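Local coordinates for ferric uptake regulation protein (Pseudomonas aeruginosa, PDB 1MZB) that probably represses iron-uptake genes by binding their operator DNA as a metal-loaded dimer, with a winged-helix domain reading the DNA, at residues Pro19-Lys22 against Ile23-Leu27; Lys42-Glu46 against Ala47-Val51; Tyr57-Leu60 against Thr61-Glu64. All blocks are in the same frame, centred on the assembly; numbering follows the deposited sequence.

Interaction 1 of 3, residues Pro19-Lys22 against Ile23-Leu27; sequences PRVK and ILQML
Gln25 folds back over Val21 one turn earlier in helix 18-28, a compact example of how a long polar side chain can lie along its own helix. Its CB lies 3.6 Å from Val21 O, the same carbonyl oxygen that accepts the backbone hydrogen bond from Gln25 N at 3.0 Å. Gln25 CG comes closer to that oxygen, 3.2 Å from Val21 O, because chi1 of -71° sets CG beside the backbone N, on the side facing the preceding turn. From there the chain runs extended, and Gln25 CD comes to 3.8 Å from Val21 CG1. At the end the two amide atoms part company: Gln25 NE2 rests on the methyl at 3.5 Å from Val21 CG1, whereas Gln25 OE1 stays 3.8 Å from Val21 O, with Lys22 CA almost as near. The touching branch of the valine is the one placed anti to its own N, chi1 168°.

On another flank of the helix Ile23 uses its longer branch in a similar way, with CG1 3.2 Å from Pro19 O, the acceptor for Ile23 N. Leu24 N to Arg20 O and Met26 N to Lys22 O continue the i to i+4 ladder. In what is probably the winged-helix DNA-binding domain, helix 53-66 receives Ile23, Leu24 and Leu27, helix 37-46 receives Met26, and helix 4-11 lies against Val21 and Gln25. The charged ends turn to other partners: Lys22 NZ forms a salt bridge with Glu49, and Arg20 bonds to Lys15 O and to Gln62.

Chemically, then, the valine and glutamine meet by van der Waals contact, the amide resting on a methyl without a hydrogen bond between the two side chains, while the directional bonding across this turn belongs to the main chain.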
# COMPACT_ATOMS: atom_id res chain seq x y z
N PRO A 19 2.94 -12.10 25.27
CA PRO A 19 3.77 -12.46 24.11
C PRO A 19 3.13 -12.02 22.80
O PRO A 19 3.83 -11.56 21.89
CB PRO A 19 3.88 -13.98 24.23
CG PRO A 19 3.77 -14.20 25.74
CD PRO A 19 2.62 -13.29 26.08
N ARG A 20 1.81 -12.14 22.70
CA ARG A 20 1.13 -11.74 21.47
C ARG A 20 1.24 -10.24 21.25
O ARG A 20 1.44 -9.78 20.12
CB ARG A 20 -0.33 -12.21 21.49
CG ARG A 20 -0.47 -13.70 21.27
CD ARG A 20 -1.90 -14.20 21.41
NE ARG A 20 -1.94 -15.65 21.24
CZ ARG A 20 -2.97 -16.44 21.52
NH1 ARG A 20 -4.11 -15.95 22.00
NH2 ARG A 20 -2.85 -17.75 21.32
N VAL A 21 1.14 -9.46 22.32
CA VAL A 21 1.26 -8.02 22.16
C VAL A 21 2.66 -7.56 21.79
O VAL A 21 2.84 -6.73 20.89
CB VAL A 21 0.80 -7.29 23.46
CG1 VAL A 21 1.22 -5.83 23.41
CG2 VAL A 21 -0.70 -7.43 23.60
N LYS A 22 3.68 -8.11 22.45
CA LYS A 22 5.03 -7.71 22.14
C LYS A 22 5.45 -8.06 20.70
O LYS A 22 6.12 -7.27 20.03
CB LYS A 22 6.01 -8.31 23.15
CG LYS A 22 5.99 -7.54 24.49
CD LYS A 22 6.93 -8.13 25.53
CE LYS A 22 6.91 -7.26 26.81
NZ LYS A 22 6.93 -5.80 26.44
N ILE A 23 5.04 -9.22 20.22
CA ILE A 23 5.40 -9.62 18.85
C ILE A 23 4.71 -8.74 17.81
O ILE A 23 5.31 -8.31 16.82
CB ILE A 23 5.10 -11.12 18.66
CG1 ILE A 23 6.06 -11.91 19.57
CG2 ILE A 23 5.23 -11.50 17.17
CD1 ILE A 23 5.75 -13.39 19.74
N LEU A 24 3.44 -8.43 18.04
CA LEU A 24 2.74 -7.56 17.13
C LEU A 24 3.39 -6.16 17.10
O LEU A 24 3.46 -5.51 16.06
CB LEU A 24 1.27 -7.46 17.54
CG LEU A 24 0.33 -6.82 16.52
CD1 LEU A 24 0.31 -7.64 15.25
CD2 LEU A 24 -1.08 -6.72 17.13
N GLN A 25 3.90 -5.70 18.24
CA GLN A 25 4.54 -4.38 18.30
C GLN A 25 5.86 -4.44 17.55
O GLN A 25 6.24 -3.48 16.87
CB GLN A 25 4.78 -3.95 19.76
CG GLN A 25 3.50 -3.61 20.50
CD GLN A 25 3.73 -3.41 22.00
OE1 GLN A 25 4.73 -3.87 22.54
NE2 GLN A 25 2.79 -2.74 22.67
N MET A 26 6.56 -5.57 17.66
CA MET A 26 7.81 -5.72 16.95
C MET A 26 7.53 -5.68 15.45
O MET A 26 8.28 -5.05 14.68
CB MET A 26 8.50 -7.03 17.31
CG MET A 26 9.88 -7.13 16.71
SD MET A 26 10.83 -5.64 17.14
CE MET A 26 10.88 -5.79 18.94
N LEU A 27 6.48 -6.35 15.01
CA LEU A 27 6.14 -6.36 13.59
C LEU A 27 5.79 -4.97 13.11
O LEU A 27 6.15 -4.58 11.99
CB LEU A 27 4.94 -7.27 13.33
CG LEU A 27 5.24 -8.76 13.42
CD1 LEU A 27 3.96 -9.56 13.21
CD2 LEU A 27 6.30 -9.11 12.36

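Interaction 2 of 3, residues Lys42-Glu46 against Ala47-Val51; sequences KALME and AGEDV
Leu44 and Glu49 cross at a slant where helix 37-46 ends, the branched tip of the leucine lying against the aliphatic part of the glutamate. The two leucine methyls divide the work: CD2 meets Glu49 CG at 3.9 Å, while CD1 is directed to Val51 and stands 4.1 Å from its CB. A chi1 of -66° sets Glu49 CG against the leucine, and the bend at chi2 (-68°) turns the carboxylate away to a salt bridge with Lys22 on helix 18-28. Glu49 CB stays against the helix end, 3.2 Å from Leu44 O. Met45, bent at chi2 and chi3, brings its sulfur to 3.9 Å from Glu49 O, a loose approach along the exposed side of the turn.

Leu44 is buried: Ile23 and Met26 of helix 18-28 and Val56 of helix 53-66 also pack against it, and Val51 shares the contact with Val56. The returning chain thus places an apolar residue on the same core that the last turn of the helix faces.

Main-chain bonds set this geometry. Ala47 N still reaches Ala43 O in the helical manner at 3.0 Å, but Glu49 N skips back to Leu44 O at 2.9 Å; a bond from Gly48 N to Met45 O is less certain. With Gly48 at positive phi (54°) as the C-prime residue, the pattern is a Schellman motif, closing helix 37-46 before the chain turns toward helix 53-66.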
# COMPACT_ATOMS: atom_id res chain seq x y z
N LYS A 42 15.49 -12.04 17.52
CA LYS A 42 16.71 -11.25 17.75
C LYS A 42 16.35 -9.82 18.14
O LYS A 42 16.98 -9.26 19.06
CB LYS A 42 17.60 -11.23 16.52
CG LYS A 42 18.33 -12.56 16.29
CD LYS A 42 18.95 -12.60 14.90
CE LYS A 42 19.64 -13.93 14.61
NZ LYS A 42 20.17 -13.98 13.22
N ALA A 43 15.38 -9.23 17.45
CA ALA A 43 14.96 -7.86 17.78
C ALA A 43 14.44 -7.83 19.21
O ALA A 43 14.75 -6.92 19.99
CB ALA A 43 13.87 -7.39 16.84
N LEU A 44 13.64 -8.83 19.57
CA LEU A 44 13.11 -8.91 20.93
C LEU A 44 14.22 -9.09 21.96
O LEU A 44 14.16 -8.49 23.04
CB LEU A 44 12.12 -10.06 21.05
CG LEU A 44 10.74 -9.79 20.43
CD1 LEU A 44 9.93 -11.07 20.44
CD2 LEU A 44 10.05 -8.67 21.19
N MET A 45 15.21 -9.92 21.65
CA MET A 45 16.32 -10.13 22.58
C MET A 45 17.13 -8.86 22.75
O MET A 45 17.60 -8.56 23.85
CB MET A 45 17.25 -11.25 22.10
CG MET A 45 16.63 -12.64 22.20
SD MET A 45 16.09 -13.20 23.85
CE MET A 45 17.66 -13.56 24.65
N GLU A 46 17.33 -8.13 21.66
CA GLU A 46 18.07 -6.87 21.72
C GLU A 46 17.29 -5.97 22.69
O GLU A 46 17.87 -5.32 23.56
CB GLU A 46 18.12 -6.21 20.34
CG GLU A 46 19.23 -5.18 20.16
CD GLU A 46 18.91 -4.16 19.06
OE1 GLU A 46 18.23 -4.52 18.06
OE2 GLU A 46 19.36 -2.99 19.19
N ALA A 47 15.96 -5.95 22.55
CA ALA A 47 15.12 -5.13 23.41
C ALA A 47 15.04 -5.73 24.81
O ALA A 47 14.11 -5.45 25.58
CB ALA A 47 13.72 -5.00 22.81
N GLY A 48 16.01 -6.56 25.15
CA GLY A 48 16.03 -7.20 26.45
C GLY A 48 14.78 -7.95 26.86
O GLY A 48 14.55 -8.18 28.05
N GLU A 49 13.95 -8.35 25.89
CA GLU A 49 12.72 -9.07 26.21
C GLU A 49 12.96 -10.54 26.59
O GLU A 49 14.08 -11.06 26.46
CB GLU A 49 11.73 -8.98 25.05
CG GLU A 49 11.20 -7.56 24.77
CD GLU A 49 10.29 -7.01 25.88
OE1 GLU A 49 9.85 -7.79 26.75
OE2 GLU A 49 10.00 -5.80 25.87
N ASP A 50 11.90 -11.20 27.04
CA ASP A 50 11.97 -12.58 27.48
C ASP A 50 11.04 -13.54 26.72
O ASP A 50 10.23 -14.26 27.33
CB ASP A 50 11.68 -12.63 28.99
CG ASP A 50 11.76 -14.02 29.56
OD1 ASP A 50 12.84 -14.65 29.45
OD2 ASP A 50 10.74 -14.48 30.12
N VAL A 51 11.14 -13.56 25.40
CA VAL A 51 10.29 -14.45 24.61
C VAL A 51 11.21 -15.41 23.85
O VAL A 51 12.06 -14.96 23.08
CB VAL A 51 9.45 -13.65 23.58
CG1 VAL A 51 8.43 -14.57 22.93
CG2 VAL A 51 8.76 -12.47 24.28

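Interaction 3 of 3, residues Tyr57-Leu60 against Thr61-Glu64; sequences YRVL and TQFE
Val59 and Phe63 pack side by side on helix 53-66, which fits the recognition helix of the winged helix-turn-helix domain found in this family; the helix leads directly into the strands 69-72 and 80-83 of the wing.

The apolar part of the contact is a CH-pi interaction. Val59 CG1 sits over one face of the phenyl ring, 3.7 Å from the Phe63 ring centroid and 20° off the ring normal, displaced toward the CZ end of the ring. Both side chains point the same way, toward helix 18-28, where Val59 meets Ile23 and Phe63 meets Leu24. With chi2 near 1°, the ring also turns this face to the main chain, so that Val59 O lies 3.4 Å from Phe63 CG.

Hydrogen bonds of the main chain run from Thr61 N to Tyr57 O, Gln62 N to Arg58 O, Phe63 N to Val59 O and Glu64 N to Leu60 O. The shortest of them, from Phe63 N to Val59 O, measures 2.8 Å. The amide end of Gln62 passes near Val59, with OE1 4.0 Å from Val59 CG2, but its hydrogen bond is to Arg20.

Polar contact with an aromatic face comes from Thr61, whose hydroxyl lies over the Tyr57 ring, while the phenol OH bonds to Arg71. Set beside its own N by chi1 of -67°, Thr61 OG1 donates to Tyr57 O at 3.1 Å, and it reaches that oxygen from the face of the carbonyl plane opposite to the one used by Thr61 N.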
# COMPACT_ATOMS: atom_id res chain seq x y z
N TYR A 57 7.96 -18.18 16.98
CA TYR A 57 7.46 -18.88 15.80
C TYR A 57 5.98 -19.26 15.96
O TYR A 57 5.18 -19.11 15.05
CB TYR A 57 8.26 -20.14 15.53
CG TYR A 57 7.79 -20.85 14.27
CD1 TYR A 57 8.09 -20.35 13.01
CD2 TYR A 57 6.98 -21.99 14.35
CE1 TYR A 57 7.59 -20.97 11.84
CE2 TYR A 57 6.47 -22.60 13.19
CZ TYR A 57 6.78 -22.09 11.96
OH TYR A 57 6.27 -22.68 10.83
N ARG A 58 5.64 -19.76 17.13
CA ARG A 58 4.27 -20.16 17.39
C ARG A 58 3.31 -18.99 17.24
O ARG A 58 2.28 -19.10 16.58
CB ARG A 58 4.17 -20.73 18.81
CG ARG A 58 4.93 -22.02 18.93
CD ARG A 58 4.06 -23.18 18.60
NE ARG A 58 3.24 -23.56 19.75
CZ ARG A 58 3.67 -24.33 20.76
NH1 ARG A 58 4.91 -24.80 20.74
NH2 ARG A 58 2.84 -24.65 21.76
N VAL A 59 3.65 -17.86 17.87
CA VAL A 59 2.79 -16.69 17.78
C VAL A 59 2.67 -16.17 16.34
O VAL A 59 1.59 -15.83 15.90
CB VAL A 59 3.30 -15.54 18.65
CG1 VAL A 59 2.45 -14.28 18.39
CG2 VAL A 59 3.23 -15.92 20.13
N LEU A 60 3.79 -16.11 15.61
CA LEU A 60 3.70 -15.65 14.25
C LEU A 60 2.80 -16.61 13.44
O LEU A 60 2.08 -16.17 12.56
CB LEU A 60 5.11 -15.57 13.62
CG LEU A 60 6.04 -14.49 14.21
CD1 LEU A 60 7.54 -14.65 13.69
CD2 LEU A 60 5.48 -13.12 13.72
N THR A 61 2.84 -17.91 13.75
CA THR A 61 1.99 -18.87 13.01
C THR A 61 0.51 -18.67 13.41
O THR A 61 -0.39 -18.79 12.58
CB THR A 61 2.44 -20.32 13.26
OG1 THR A 61 3.75 -20.50 12.67
CG2 THR A 61 1.47 -21.31 12.57
N GLN A 62 0.30 -18.29 14.67
CA GLN A 62 -1.07 -18.01 15.16
C GLN A 62 -1.57 -16.78 14.41
O GLN A 62 -2.72 -16.76 13.94
CB GLN A 62 -1.05 -17.76 16.68
CG GLN A 62 -0.58 -18.94 17.55
CD GLN A 62 -0.71 -18.74 19.05
OE1 GLN A 62 -0.34 -17.69 19.60
NE2 GLN A 62 -1.24 -19.77 19.75
N PHE A 63 -0.71 -15.76 14.27
CA PHE A 63 -1.07 -14.53 13.57
C PHE A 63 -1.35 -14.78 12.10
O PHE A 63 -2.23 -14.17 11.50
CB PHE A 63 0.07 -13.49 13.66
CG PHE A 63 0.19 -12.83 14.99
CD1 PHE A 63 -0.66 -13.17 16.04
CD2 PHE A 63 1.16 -11.87 15.20
CE1 PHE A 63 -0.53 -12.56 17.27
CE2 PHE A 63 1.30 -11.26 16.45
CZ PHE A 63 0.46 -11.61 17.48
N GLU A 64 -0.59 -15.69 11.51
CA GLU A 64 -0.77 -15.99 10.11
C GLU A 64 -2.12 -16.66 9.84
O GLU A 64 -2.83 -16.30 8.90
CB GLU A 64 0.36 -16.92 9.66
CG GLU A 64 0.29 -17.26 8.20
CD GLU A 64 0.39 -18.75 8.01
OE1 GLU A 64 1.53 -19.28 8.06
OE2 GLU A 64 -0.68 -19.39 7.87

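Followed from the N terminus, the three contacts come in series, none enclosing or crossing another, and each closes only a local turn. Interaction 1 lies within helix 18-28, interaction 2 ends helix 37-46 and starts the loop to helix 53-66, and interaction 3 lies midway along that last helix. Interaction 1 touches both of the others: the Lys22–Glu49 salt bridge and Met26 packed on Ala43 join it to interaction 2, while Arg20 reaching Gln62 and Ile23 packed on Val59 join it to interaction 3. Interactions 2 and 3 do not touch, their nearest atoms being about 6 Å apart. Helix 18-28 thus packs against both other helices, which also meet each other directly.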